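Local coordinates for putative (PDB 4R7K), which is of unknown function but probably belongs to the SRPBCC superfamily, whose helix-grip folds commonly hold hydrophobic ligands between a curved sheet and a long helix, at residues A[35-40]-A[156-161]; A[68-73]-A[180-185]; A[81-86]-A[104-109]; A[125-128]-A[133-136]. All blocks are in the same frame, centred on the assembly; numbering follows the deposited sequence.

Contact 1: A[35-40]-A[156-161]; sequences KKWIPG and QESQSG
W37 closes the 3-10 turn 35-37 beside strand 150-160, its CA 5.8 Å from the CA of S158, the nearest pairing of the two backbones. The one direct hydrogen bond runs from S158 OG to W37 O, 2.6 Å long. The hydroxyl meets the carbonyl at a C=O...donor angle of 125° and tilts out of its plane. It gets there because S158 keeps OG opposite its own backbone N (chi1 179°); T42 OG1 is a second partner of that hydroxyl. The indole slants across toward the strand and meets it with its CE3-CZ3 edge, S158 OG near the ring plane and W37 CZ3 3.6 Å from S160 OG. This is where the loop between strands 27-29 and 44-53 folds back over the antiparallel sheet, and W37 also stacks on Y138 of the neighbouring strand 136-146. A water bridges the loop and the strand further along: it donates to K36 O at 3.1 Å and is hydrogen-bonded to S160 OG at 2.8 Å. That water sits toward the rim of the same indole face that K36 CG touches. E157 and Q159 turn the other way, to helix 174-190, with Q159 NE2 donating to E157 OE1 at 2.7 Å.

Contact 2: A[68-73]-A[180-185]; sequences SHWEKY and QAWLDG
An aromatic cluster of W70, Y73 and W182 joins the short helix 70-73 to the long C-terminal helix 174-190. W70 and W182 form a T-shaped pair: W182 CZ2 points at the middle of the W70 indole from 3.7 Å off CD2, with the six-membered rings 4.9 Å apart at their centroids and their planes at 73°. W182 sends its CG away from its backbone N (chi1 -161°), and this carries the indole out from its own helix to the other. The five-membered end of the same indole meets Y73 rim to rim, with W182 CD1 3.6 Å from Y73 CE1. Here W182 NE1 makes a weak hydrogen bond to Y73 OH, 3.5 Å long. This is consistent with the helix-grip fold of the SRPBCC family, in which the C-terminal helix packs on the sheet: W182 touches W141 of strand 136-146 edge-to-face and stacks on Y74. The polar ends of Y73 and W70 have backbone carbonyl partners outside the two helical segments: Y73 OH is hydrogen-bonded to H63 O, and W70 NE1 to L64 O. At G185 the two helices come together. With no side chain in the way, G185 CA stands 5.0 Å from the CA of Y73 and makes a CA-H...O contact with Y73 O at 3.5 Å. The tyrosine ring meets the glycine obliquely, Y73 CD1 lying 3.5 Å from G185 C.

Contact 3: A[81-86]-A[104-109]; sequences HMYHQD and LVEAEV
Y83 reaches from the loop between helix 70-73 and strand 99-100 to E106 on strand 103-114, one of the inner strands of the antiparallel sheet. The CB of Y83 starts out over the centre of the H84 imidazole, 3.5 Å above its plane. Beyond CG, one face of the Y83 ring has H81 CD2 over its middle, the imidazole standing steeply to it. The strand meets the far end of the ring: Y83 CE1 and CZ each pass 3.4 Å from E106 OE1, which approaches obliquely. At the tip, Y83 OH donates a weak hydrogen bond to that same OE1 at 2.7 Å. The two side chains cross at about a right angle, with ring and carboxylate planes 50° apart. E106 presents its carboxylate this way because its chain folds at the second torsion (chi2 -68°) instead of running straight out. The stronger partner of OE1 is R95, whose NH1 forms a salt bridge with it and is also hydrogen-bonded to A107 O, so one guanidinium nitrogen grips side chain and strand backbone. The loop is tied to R95 as well, through a backbone hydrogen bond of Y83. The second carboxylate oxygen, E106 OE2, lies 3.0 Å from Y83 OH.

Contact 4: A[125-128]-A[133-136]; sequences GWNE and EYLE
N127 OD1 takes the backbone N of L135 in a 3.1 Å hydrogen bond, nearly straight (168° at the hydrogen), and more weakly the N of A129. The L135 N-H comes from above the amide carbonyl plane of N127. These bonds sit at the end of the beta hairpin formed by strands 118-126 and 136-146, where the connecting loop opens out. The amide serves both ways: N127 ND2 donates to E133 O over 2.9 Å, in the plane of that carbonyl. With CG lodged between its backbone N and carbonyl carbon (chi1 59°), N127 turns its amide across to the returning chain. N127 N makes only a weak bond, 3.3 Å, to L135 O. One step back, W126 and E136 are an antiparallel non-hydrogen-bonded pair, their CA atoms 4.4 Å apart, and W126 CA makes a CA-H...O contact with L135 O. The Y134 ring crosses the N127 amide obliquely, with Y134 CD1 3.4 Å from N127 OD1. A third subunit packs here, its F103 against N127 and its L104 against E133. E136, extended beyond CG, reaches a salt bridge from OE2 to R124, and its CG passes 3.6 Å from G125 O.

From the N terminus, the loop 35-40 opens contact 1 and helix 70-73 opens contact 2. Contact 3 then closes a short excursion, strand 103-114 coming back to loop 81-86. Contact 4 follows in series, closing the turn after strand 118-126. Contact 1 closes only at strand 150-160 and contact 2 later still, on helix 174-190, so these two cross and each encloses both contacts 3 and 4. Contacts 1, 3 and 4 all reach the sheet: E106 N to W126 O, 2.9 Å, joins contact 3 to 4, and S160 N to E136 O, 2.8 Å, joins 4 to 1. Contact 2, about 23 Å from contact 1 between centres, ties helix 70-73 to helix 174-190.

Contact 1: A[35-40]-A[156-161]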
loop_
_atom_site.group_PDB
_atom_site.type_symbol
_atom_site.label_atom_id
_atom_site.label_comp_id
_atom_site.label_asym_id
_atom_site.label_seq_id
_atom_site.Cartn_x
_atom_site.Cartn_y
_atom_site.Cartn_z
ATOM N N LYS A 35 -3.451 -20.474 -23.732
ATOM C CA LYS A 35 -2.746 -19.605 -24.666
ATOM C C LYS A 35 -3.160 -18.137 -24.556
ATOM O O LYS A 35 -2.323 -17.237 -24.529
ATOM C CB LYS A 35 -3.009 -20.067 -26.091
ATOM C CG LYS A 35 -2.235 -19.293 -27.135
ATOM C CD LYS A 35 -2.747 -19.606 -28.514
ATOM C CE LYS A 35 -1.948 -18.865 -29.552
ATOM N NZ LYS A 35 -2.497 -19.201 -30.885
ATOM N N LYS A 36 -4.460 -17.935 -24.487
ATOM C CA LYS A 36 -5.078 -16.627 -24.381
ATOM C C LYS A 36 -4.640 -15.774 -23.177
ATOM O O LYS A 36 -4.727 -14.545 -23.220
ATOM C CB LYS A 36 -6.587 -16.886 -24.321
ATOM C CG LYS A 36 -7.456 -15.725 -23.974
ATOM C CD LYS A 36 -8.916 -16.124 -24.085
ATOM C CE LYS A 36 -9.797 -14.962 -23.684
ATOM N NZ LYS A 36 -11.252 -15.305 -23.732
ATOM N N TRP A 37 -4.196 -16.427 -22.107
ATOM C CA TRP A 37 -3.884 -15.763 -20.840
ATOM C C TRP A 37 -2.412 -15.685 -20.477
ATOM O O TRP A 37 -2.071 -15.132 -19.409
ATOM C CB TRP A 37 -4.614 -16.498 -19.718
ATOM C CG TRP A 37 -6.094 -16.428 -19.883
ATOM C CD1 TRP A 37 -6.929 -17.442 -20.212
ATOM C CD2 TRP A 37 -6.904 -15.247 -19.798
ATOM N NE1 TRP A 37 -8.213 -16.980 -20.314
ATOM C CE2 TRP A 37 -8.228 -15.631 -20.073
ATOM C CE3 TRP A 37 -6.637 -13.914 -19.523
ATOM C CZ2 TRP A 37 -9.292 -14.725 -20.059
ATOM C CZ3 TRP A 37 -7.706 -13.010 -19.469
ATOM C CH2 TRP A 37 -9.001 -13.408 -19.761
ATOM N N ILE A 38 -1.558 -16.232 -21.340
ATOM C CA ILE A 38 -0.091 -16.263 -21.101
ATOM C C ILE A 38 0.438 -14.901 -20.618
ATOM O O ILE A 38 0.195 -13.889 -21.225
ATOM C CB ILE A 38 0.670 -16.744 -22.345
ATOM C CG1 ILE A 38 0.393 -18.231 -22.566
ATOM C CG2 ILE A 38 2.189 -16.577 -22.188
ATOM C CD1 ILE A 38 0.918 -18.748 -23.866
ATOM N N PRO A 39 1.131 -14.892 -19.500
ATOM C CA PRO A 39 1.667 -13.686 -18.925
ATOM C C PRO A 39 2.526 -12.934 -19.934
ATOM O O PRO A 39 3.376 -13.522 -20.626
ATOM C CB PRO A 39 2.456 -14.214 -17.715
ATOM C CG PRO A 39 1.673 -15.434 -17.293
ATOM C CD PRO A 39 1.245 -16.043 -18.579
ATOM N N GLY A 40 2.253 -11.653 -20.055
ATOM C CA GLY A 40 2.919 -10.796 -21.026
ATOM C C GLY A 40 2.150 -10.660 -22.322
ATOM O O GLY A 40 2.463 -9.783 -23.119
ATOM N N GLN A 156 -1.397 -16.147 -9.297
ATOM C CA GLN A 156 -1.107 -15.292 -10.437
ATOM C C GLN A 156 -2.350 -15.044 -11.206
ATOM O O GLN A 156 -3.178 -15.939 -11.351
ATOM C CB GLN A 156 -0.048 -15.924 -11.346
ATOM C CG GLN A 156 1.265 -16.199 -10.668
ATOM C CD GLN A 156 2.329 -16.774 -11.585
ATOM O OE1 GLN A 156 2.067 -17.601 -12.466
ATOM N NE2 GLN A 156 3.545 -16.333 -11.377
ATOM N N GLU A 157 -2.523 -13.804 -11.677
ATOM C CA GLU A 157 -3.703 -13.443 -12.436
ATOM C C GLU A 157 -3.282 -12.663 -13.687
ATOM O O GLU A 157 -2.418 -11.755 -13.627
ATOM C CB GLU A 157 -4.665 -12.558 -11.608
ATOM C CG GLU A 157 -5.934 -12.160 -12.342
ATOM C CD GLU A 157 -7.018 -11.542 -11.434
ATOM O OE1 GLU A 157 -7.640 -10.561 -11.865
ATOM O OE2 GLU A 157 -7.241 -12.005 -10.286
ATOM N N SER A 158 -3.949 -12.998 -14.781
ATOM C CA SER A 158 -3.762 -12.373 -16.083
ATOM C C SER A 158 -5.106 -11.732 -16.417
ATOM O O SER A 158 -6.160 -12.386 -16.294
ATOM C CB SER A 158 -3.386 -13.474 -17.098
ATOM O OG SER A 158 -3.195 -12.954 -18.411
ATOM N N GLN A 159 -5.079 -10.487 -16.883
ATOM C CA GLN A 159 -6.274 -9.710 -17.100
ATOM C C GLN A 159 -6.290 -9.075 -18.496
ATOM O O GLN A 159 -5.244 -8.606 -19.001
ATOM C CB GLN A 159 -6.354 -8.576 -16.075
ATOM C CG GLN A 159 -6.229 -8.971 -14.619
ATOM C CD GLN A 159 -6.340 -7.766 -13.660
ATOM O OE1 GLN A 159 -5.864 -6.679 -13.950
ATOM N NE2 GLN A 159 -6.965 -7.981 -12.506
ATOM N N SER A 160 -7.474 -9.028 -19.083
ATOM C CA SER A 160 -7.658 -8.414 -20.394
ATOM C C SER A 160 -8.829 -7.423 -20.387
ATOM O O SER A 160 -9.892 -7.694 -19.817
ATOM C CB SER A 160 -7.902 -9.479 -21.457
ATOM O OG SER A 160 -6.750 -10.307 -21.587
ATOM N N GLY A 161 -8.642 -6.307 -21.081
ATOM C CA GLY A 161 -9.670 -5.282 -21.198
ATOM C C GLY A 161 -9.090 -3.935 -20.865
ATOM O O GLY A 161 -7.982 -3.846 -20.301
HETATM O O HOH W 1 -7.249 -12.811 -22.784
#

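Contact 2: A[68-73]-A[180-185]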
loop_
_atom_site.group_PDB
_atom_site.type_symbol
_atom_site.label_atom_id
_atom_site.label_comp_id
_atom_site.label_asym_id
_atom_site.label_seq_id
_atom_site.Cartn_x
_atom_site.Cartn_y
_atom_site.Cartn_z
ATOM N N SER A 68 -16.713 -20.418 1.110
ATOM C CA SER A 68 -17.428 -19.862 2.269
ATOM C C SER A 68 -16.439 -19.282 3.299
ATOM O O SER A 68 -16.804 -18.424 4.078
ATOM C CB SER A 68 -18.364 -20.894 2.932
ATOM O OG SER A 68 -17.630 -21.917 3.590
ATOM N N HIS A 69 -15.187 -19.726 3.282
ATOM C CA HIS A 69 -14.167 -19.200 4.215
ATOM C C HIS A 69 -13.562 -17.857 3.816
ATOM O O HIS A 69 -13.037 -17.136 4.666
ATOM C CB HIS A 69 -13.023 -20.191 4.351
ATOM C CG HIS A 69 -13.432 -21.510 4.915
ATOM N ND1 HIS A 69 -13.681 -21.701 6.255
ATOM C CD2 HIS A 69 -13.632 -22.708 4.319
ATOM C CE1 HIS A 69 -14.045 -22.955 6.456
ATOM N NE2 HIS A 69 -14.001 -23.590 5.297
ATOM N N TRP A 70 -13.613 -17.543 2.527
ATOM C CA TRP A 70 -12.964 -16.342 1.973
ATOM C C TRP A 70 -13.304 -15.070 2.740
ATOM O O TRP A 70 -12.417 -14.301 3.145
ATOM C CB TRP A 70 -13.364 -16.170 0.504
ATOM C CG TRP A 70 -12.795 -17.192 -0.425
ATOM C CD1 TRP A 70 -12.125 -18.345 -0.091
ATOM C CD2 TRP A 70 -12.984 -17.245 -1.845
ATOM N NE1 TRP A 70 -11.822 -19.060 -1.221
ATOM C CE2 TRP A 70 -12.345 -18.416 -2.309
ATOM C CE3 TRP A 70 -13.612 -16.402 -2.771
ATOM C CZ2 TRP A 70 -12.307 -18.756 -3.645
ATOM C CZ3 TRP A 70 -13.583 -16.744 -4.088
ATOM C CH2 TRP A 70 -12.923 -17.918 -4.523
ATOM N N GLU A 71 -14.581 -14.858 2.950
ATOM C CA GLU A 71 -15.054 -13.651 3.632
ATOM C C GLU A 71 -14.529 -13.549 5.058
ATOM O O GLU A 71 -14.379 -12.457 5.614
ATOM C CB GLU A 71 -16.591 -13.610 3.615
ATOM C CG GLU A 71 -17.130 -12.274 4.067
ATOM C CD GLU A 71 -18.632 -12.166 3.978
ATOM O OE1 GLU A 71 -19.122 -11.024 4.046
ATOM O OE2 GLU A 71 -19.318 -13.206 3.834
ATOM N N LYS A 72 -14.229 -14.692 5.646
ATOM C CA LYS A 72 -13.791 -14.733 7.021
ATOM C C LYS A 72 -12.324 -14.379 7.183
ATOM O O LYS A 72 -11.927 -13.929 8.243
ATOM C CB LYS A 72 -14.110 -16.111 7.587
ATOM C CG LYS A 72 -15.596 -16.433 7.432
ATOM C CD LYS A 72 -15.946 -17.830 7.881
ATOM C CE LYS A 72 -17.441 -17.919 8.130
ATOM N NZ LYS A 72 -17.835 -19.304 8.467
ATOM N N TYR A 73 -11.513 -14.525 6.131
ATOM C CA TYR A 73 -10.100 -14.231 6.264
ATOM C C TYR A 73 -9.535 -13.246 5.263
ATOM O O TYR A 73 -8.420 -12.784 5.445
ATOM C CB TYR A 73 -9.286 -15.533 6.206
ATOM C CG TYR A 73 -9.292 -16.284 4.887
ATOM C CD1 TYR A 73 -8.512 -15.845 3.799
ATOM C CD2 TYR A 73 -9.977 -17.480 4.751
ATOM C CE1 TYR A 73 -8.477 -16.562 2.617
ATOM C CE2 TYR A 73 -9.950 -18.204 3.579
ATOM C CZ TYR A 73 -9.186 -17.742 2.511
ATOM O OH TYR A 73 -9.139 -18.421 1.347
ATOM N N GLN A 180 -1.884 -10.039 -2.095
ATOM C CA GLN A 180 -1.011 -10.338 -0.965
ATOM C C GLN A 180 -1.858 -10.516 0.276
ATOM O O GLN A 180 -1.552 -11.362 1.139
ATOM C CB GLN A 180 -0.009 -9.226 -0.727
ATOM C CG GLN A 180 1.110 -9.646 0.194
ATOM C CD GLN A 180 2.009 -10.729 -0.398
ATOM O OE1 GLN A 180 2.197 -10.836 -1.625
ATOM N NE2 GLN A 180 2.621 -11.502 0.479
ATOM N N ALA A 181 -2.875 -9.665 0.416
ATOM C CA ALA A 181 -3.781 -9.765 1.568
ATOM C C ALA A 181 -4.547 -11.090 1.566
ATOM O O ALA A 181 -4.835 -11.644 2.631
ATOM C CB ALA A 181 -4.755 -8.582 1.614
ATOM N N TRP A 182 -4.881 -11.588 0.371
ATOM C CA TRP A 182 -5.588 -12.865 0.231
ATOM C C TRP A 182 -4.664 -13.952 0.763
ATOM O O TRP A 182 -5.072 -14.748 1.611
ATOM C CB TRP A 182 -5.924 -13.195 -1.229
ATOM C CG TRP A 182 -7.023 -14.245 -1.389
ATOM C CD1 TRP A 182 -7.257 -15.320 -0.579
ATOM C CD2 TRP A 182 -7.949 -14.365 -2.487
ATOM N NE1 TRP A 182 -8.328 -16.042 -1.045
ATOM C CE2 TRP A 182 -8.770 -15.478 -2.216
ATOM C CE3 TRP A 182 -8.214 -13.585 -3.633
ATOM C CZ2 TRP A 182 -9.810 -15.867 -3.066
ATOM C CZ3 TRP A 182 -9.264 -13.973 -4.476
ATOM C CH2 TRP A 182 -10.047 -15.088 -4.181
ATOM N N LEU A 183 -3.409 -13.956 0.307
ATOM C CA LEU A 183 -2.445 -14.963 0.765
ATOM C C LEU A 183 -2.157 -14.864 2.252
ATOM O O LEU A 183 -2.129 -15.882 2.937
ATOM C CB LEU A 183 -1.108 -14.887 0.008
ATOM C CG LEU A 183 -1.118 -15.103 -1.502
ATOM C CD1 LEU A 183 0.286 -15.057 -2.001
ATOM C CD2 LEU A 183 -1.694 -16.461 -1.862
ATOM N N ASP A 184 -1.966 -13.641 2.770
ATOM C CA ASP A 184 -1.635 -13.495 4.184
ATOM C C ASP A 184 -2.817 -13.964 5.030
ATOM O O ASP A 184 -2.625 -14.582 6.082
ATOM C CB ASP A 184 -1.253 -12.062 4.520
ATOM C CG ASP A 184 0.092 -11.632 3.883
ATOM O OD1 ASP A 184 0.900 -12.488 3.453
ATOM O OD2 ASP A 184 0.326 -10.422 3.842
ATOM N N GLY A 185 -4.035 -13.691 4.565
ATOM C CA GLY A 185 -5.214 -14.107 5.274
ATOM C C GLY A 185 -5.377 -15.617 5.271
ATOM O O GLY A 185 -5.681 -16.227 6.300
#

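Contact 3: A[81-86]-A[104-109]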
loop_
_atom_site.group_PDB
_atom_site.type_symbol
_atom_site.label_atom_id
_atom_site.label_comp_id
_atom_site.label_asym_id
_atom_site.label_seq_id
_atom_site.Cartn_x
_atom_site.Cartn_y
_atom_site.Cartn_z
ATOM N N HIS A 81 -21.714 -16.928 -4.217
ATOM C CA HIS A 81 -22.887 -17.679 -4.656
ATOM C C HIS A 81 -22.517 -18.731 -5.702
ATOM O O HIS A 81 -21.887 -18.404 -6.704
ATOM C CB HIS A 81 -23.935 -16.720 -5.229
ATOM C CG HIS A 81 -25.182 -17.396 -5.705
ATOM N ND1 HIS A 81 -26.139 -17.877 -4.839
ATOM C CD2 HIS A 81 -25.640 -17.654 -6.954
ATOM C CE1 HIS A 81 -27.125 -18.419 -5.532
ATOM N NE2 HIS A 81 -26.845 -18.299 -6.817
HETATM N N MSE A 82 -22.880 -19.994 -5.447
HETATM C CA MSE A 82 -22.637 -21.091 -6.396
HETATM C C MSE A 82 -23.981 -21.286 -7.080
HETATM O O MSE A 82 -24.997 -21.518 -6.435
HETATM C CB MSE A 82 -22.039 -22.342 -5.722
HETATM C CG MSE A 82 -20.484 -22.404 -5.807
HETATM SE SE MSE A 82 -19.761 -21.135 -4.510
HETATM C CE MSE A 82 -17.847 -21.139 -4.978
ATOM N N TYR A 83 -24.001 -21.153 -8.397
ATOM C CA TYR A 83 -25.239 -21.239 -9.163
ATOM C C TYR A 83 -25.892 -22.616 -9.254
ATOM O O TYR A 83 -27.116 -22.707 -9.315
ATOM C CB TYR A 83 -25.009 -20.728 -10.585
ATOM C CG TYR A 83 -24.844 -19.242 -10.694
ATOM C CD1 TYR A 83 -23.595 -18.653 -10.564
ATOM C CD2 TYR A 83 -25.933 -18.423 -10.969
ATOM C CE1 TYR A 83 -23.435 -17.284 -10.681
ATOM C CE2 TYR A 83 -25.784 -17.048 -11.090
ATOM C CZ TYR A 83 -24.524 -16.487 -10.944
ATOM O OH TYR A 83 -24.349 -15.124 -11.061
ATOM N N HIS A 84 -25.110 -23.691 -9.269
ATOM C CA HIS A 84 -25.724 -25.017 -9.478
ATOM C C HIS A 84 -25.184 -26.111 -8.579
ATOM O O HIS A 84 -25.207 -27.286 -8.941
ATOM C CB HIS A 84 -25.563 -25.406 -10.947
ATOM C CG HIS A 84 -25.981 -24.321 -11.893
ATOM N ND1 HIS A 84 -25.094 -23.669 -12.722
ATOM C CD2 HIS A 84 -27.177 -23.716 -12.078
ATOM C CE1 HIS A 84 -25.735 -22.738 -13.408
ATOM N NE2 HIS A 84 -27.001 -22.749 -13.038
ATOM N N GLN A 85 -24.721 -25.723 -7.398
ATOM C CA GLN A 85 -24.194 -26.669 -6.436
ATOM C C GLN A 85 -24.861 -26.373 -5.163
ATOM O O GLN A 85 -25.145 -25.217 -4.878
ATOM C CB GLN A 85 -22.689 -26.452 -6.170
ATOM C CG GLN A 85 -21.833 -26.347 -7.391
ATOM C CD GLN A 85 -20.368 -26.551 -7.096
ATOM O OE1 GLN A 85 -19.636 -26.955 -7.973
ATOM N NE2 GLN A 85 -19.944 -26.320 -5.849
ATOM N N ASP A 86 -25.027 -27.401 -4.350
ATOM C CA ASP A 86 -25.655 -27.258 -3.047
ATOM C C ASP A 86 -24.596 -27.011 -1.986
ATOM O O ASP A 86 -24.855 -27.118 -0.798
ATOM C CB ASP A 86 -26.494 -28.509 -2.721
ATOM C CG ASP A 86 -25.710 -29.822 -2.893
ATOM O OD1 ASP A 86 -24.527 -29.781 -3.328
ATOM O OD2 ASP A 86 -26.301 -30.900 -2.621
ATOM N N LEU A 104 -18.953 -7.020 -8.240
ATOM C CA LEU A 104 -19.389 -8.390 -8.465
ATOM C C LEU A 104 -18.607 -9.022 -9.617
ATOM O O LEU A 104 -18.487 -8.452 -10.724
ATOM C CB LEU A 104 -20.884 -8.436 -8.767
ATOM C CG LEU A 104 -21.766 -7.558 -7.858
ATOM C CD1 LEU A 104 -23.241 -7.777 -8.171
ATOM C CD2 LEU A 104 -21.515 -7.795 -6.376
ATOM N N VAL A 105 -18.084 -10.211 -9.357
ATOM C CA VAL A 105 -17.311 -10.936 -10.345
ATOM C C VAL A 105 -18.008 -12.256 -10.593
ATOM O O VAL A 105 -18.279 -12.994 -9.622
ATOM C CB VAL A 105 -15.874 -11.215 -9.834
ATOM C CG1 VAL A 105 -15.065 -12.022 -10.863
ATOM C CG2 VAL A 105 -15.167 -9.912 -9.485
ATOM N N GLU A 106 -18.362 -12.500 -11.861
ATOM C CA GLU A 106 -18.932 -13.763 -12.297
ATOM C C GLU A 106 -17.730 -14.647 -12.597
ATOM O O GLU A 106 -16.714 -14.154 -13.076
ATOM C CB GLU A 106 -19.776 -13.583 -13.565
ATOM C CG GLU A 106 -21.021 -12.731 -13.373
ATOM C CD GLU A 106 -22.048 -13.412 -12.482
ATOM O OE1 GLU A 106 -22.065 -14.658 -12.434
ATOM O OE2 GLU A 106 -22.839 -12.702 -11.833
ATOM N N ALA A 107 -17.806 -15.946 -12.309
ATOM C CA ALA A 107 -16.631 -16.795 -12.540
ATOM C C ALA A 107 -16.978 -18.228 -12.840
ATOM O O ALA A 107 -18.083 -18.686 -12.569
ATOM C CB ALA A 107 -15.726 -16.747 -11.322
ATOM N N GLU A 108 -15.999 -18.933 -13.401
ATOM C CA GLU A 108 -16.140 -20.338 -13.720
ATOM C C GLU A 108 -14.778 -21.025 -13.598
ATOM O O GLU A 108 -13.801 -20.581 -14.169
ATOM C CB GLU A 108 -16.723 -20.533 -15.120
ATOM C CG GLU A 108 -16.890 -21.992 -15.500
ATOM C CD GLU A 108 -17.789 -22.211 -16.717
ATOM O OE1 GLU A 108 -18.932 -21.721 -16.718
ATOM O OE2 GLU A 108 -17.376 -22.934 -17.642
ATOM N N VAL A 109 -14.717 -22.083 -12.804
ATOM C CA VAL A 109 -13.477 -22.827 -12.626
ATOM C C VAL A 109 -13.124 -23.510 -13.937
ATOM O O VAL A 109 -13.971 -24.164 -14.542
ATOM C CB VAL A 109 -13.576 -23.856 -11.486
ATOM C CG1 VAL A 109 -12.262 -24.591 -11.291
ATOM C CG2 VAL A 109 -13.951 -23.147 -10.211
#

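Contact 4: A[125-128]-A[133-136]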
loop_
_atom_site.group_PDB
_atom_site.type_symbol
_atom_site.label_atom_id
_atom_site.label_comp_id
_atom_site.label_asym_id
_atom_site.label_seq_id
_atom_site.Cartn_x
_atom_site.Cartn_y
_atom_site.Cartn_z
ATOM N N GLY A 125 -12.785 -15.148 -14.737
ATOM C CA GLY A 125 -13.717 -14.219 -14.116
ATOM C C GLY A 125 -14.015 -13.093 -15.072
ATOM O O GLY A 125 -13.200 -12.788 -15.929
ATOM N N TRP A 126 -15.191 -12.488 -14.926
ATOM C CA TRP A 126 -15.610 -11.407 -15.785
ATOM C C TRP A 126 -16.693 -10.582 -15.114
ATOM O O TRP A 126 -17.317 -11.003 -14.119
ATOM C CB TRP A 126 -16.151 -11.946 -17.120
ATOM C CG TRP A 126 -17.393 -12.858 -17.010
ATOM C CD1 TRP A 126 -18.694 -12.499 -17.149
ATOM C CD2 TRP A 126 -17.391 -14.269 -16.768
ATOM N NE1 TRP A 126 -19.516 -13.598 -16.983
ATOM C CE2 TRP A 126 -18.729 -14.696 -16.751
ATOM C CE3 TRP A 126 -16.381 -15.207 -16.531
ATOM C CZ2 TRP A 126 -19.082 -16.019 -16.514
ATOM C CZ3 TRP A 126 -16.732 -16.525 -16.308
ATOM C CH2 TRP A 126 -18.077 -16.918 -16.296
ATOM N N ASN A 127 -16.908 -9.393 -15.650
ATOM C CA ASN A 127 -18.000 -8.549 -15.175
ATOM C C ASN A 127 -19.043 -8.511 -16.274
ATOM O O ASN A 127 -18.791 -8.984 -17.383
ATOM C CB ASN A 127 -17.525 -7.145 -14.773
ATOM C CG ASN A 127 -16.843 -6.394 -15.909
ATOM O OD1 ASN A 127 -16.944 -6.776 -17.077
ATOM N ND2 ASN A 127 -16.144 -5.307 -15.566
ATOM N N GLU A 128 -20.203 -7.952 -15.953
ATOM C CA GLU A 128 -21.334 -7.855 -16.886
ATOM C C GLU A 128 -21.320 -6.535 -17.674
ATOM O O GLU A 128 -22.315 -6.185 -18.297
ATOM C CB GLU A 128 -22.657 -7.908 -16.095
ATOM C CG GLU A 128 -22.830 -9.039 -15.073
ATOM C CD GLU A 128 -22.997 -10.407 -15.708
ATOM O OE1 GLU A 128 -22.215 -10.746 -16.618
ATOM O OE2 GLU A 128 -23.898 -11.162 -15.274
ATOM N N GLU A 133 -15.564 -0.733 -20.136
ATOM C CA GLU A 133 -15.726 -1.176 -18.750
ATOM C C GLU A 133 -15.637 -2.703 -18.602
ATOM O O GLU A 133 -15.613 -3.220 -17.486
ATOM C CB GLU A 133 -17.071 -0.695 -18.215
ATOM C CG GLU A 133 -17.142 0.801 -17.959
ATOM C CD GLU A 133 -18.566 1.315 -18.012
ATOM O OE1 GLU A 133 -19.125 1.660 -16.952
ATOM O OE2 GLU A 133 -19.137 1.323 -19.122
ATOM N N TYR A 134 -15.603 -3.410 -19.721
ATOM C CA TYR A 134 -15.542 -4.866 -19.699
ATOM C C TYR A 134 -14.154 -5.350 -19.279
ATOM O O TYR A 134 -13.154 -4.923 -19.832
ATOM C CB TYR A 134 -15.883 -5.468 -21.049
ATOM C CG TYR A 134 -15.791 -6.976 -21.033
ATOM C CD1 TYR A 134 -16.729 -7.730 -20.323
ATOM C CD2 TYR A 134 -14.781 -7.655 -21.708
ATOM C CE1 TYR A 134 -16.677 -9.107 -20.284
ATOM C CE2 TYR A 134 -14.722 -9.051 -21.673
ATOM C CZ TYR A 134 -15.678 -9.764 -20.952
ATOM O OH TYR A 134 -15.675 -11.133 -20.885
ATOM N N LEU A 135 -14.120 -6.248 -18.307
ATOM C CA LEU A 135 -12.876 -6.827 -17.771
ATOM C C LEU A 135 -13.024 -8.338 -17.700
ATOM O O LEU A 135 -14.033 -8.835 -17.214
ATOM C CB LEU A 135 -12.607 -6.304 -16.371
ATOM C CG LEU A 135 -11.365 -6.800 -15.650
ATOM C CD1 LEU A 135 -10.129 -6.477 -16.462
ATOM C CD2 LEU A 135 -11.240 -6.191 -14.255
ATOM N N GLU A 136 -12.031 -9.067 -18.204
ATOM C CA GLU A 136 -12.041 -10.524 -18.133
ATOM C C GLU A 136 -10.698 -10.929 -17.588
ATOM O O GLU A 136 -9.694 -10.391 -18.026
ATOM C CB GLU A 136 -12.300 -11.156 -19.506
ATOM C CG GLU A 136 -12.570 -12.646 -19.450
ATOM C CD GLU A 136 -12.787 -13.259 -20.827
ATOM O OE1 GLU A 136 -12.481 -12.595 -21.820
ATOM O OE2 GLU A 136 -13.239 -14.408 -20.917
#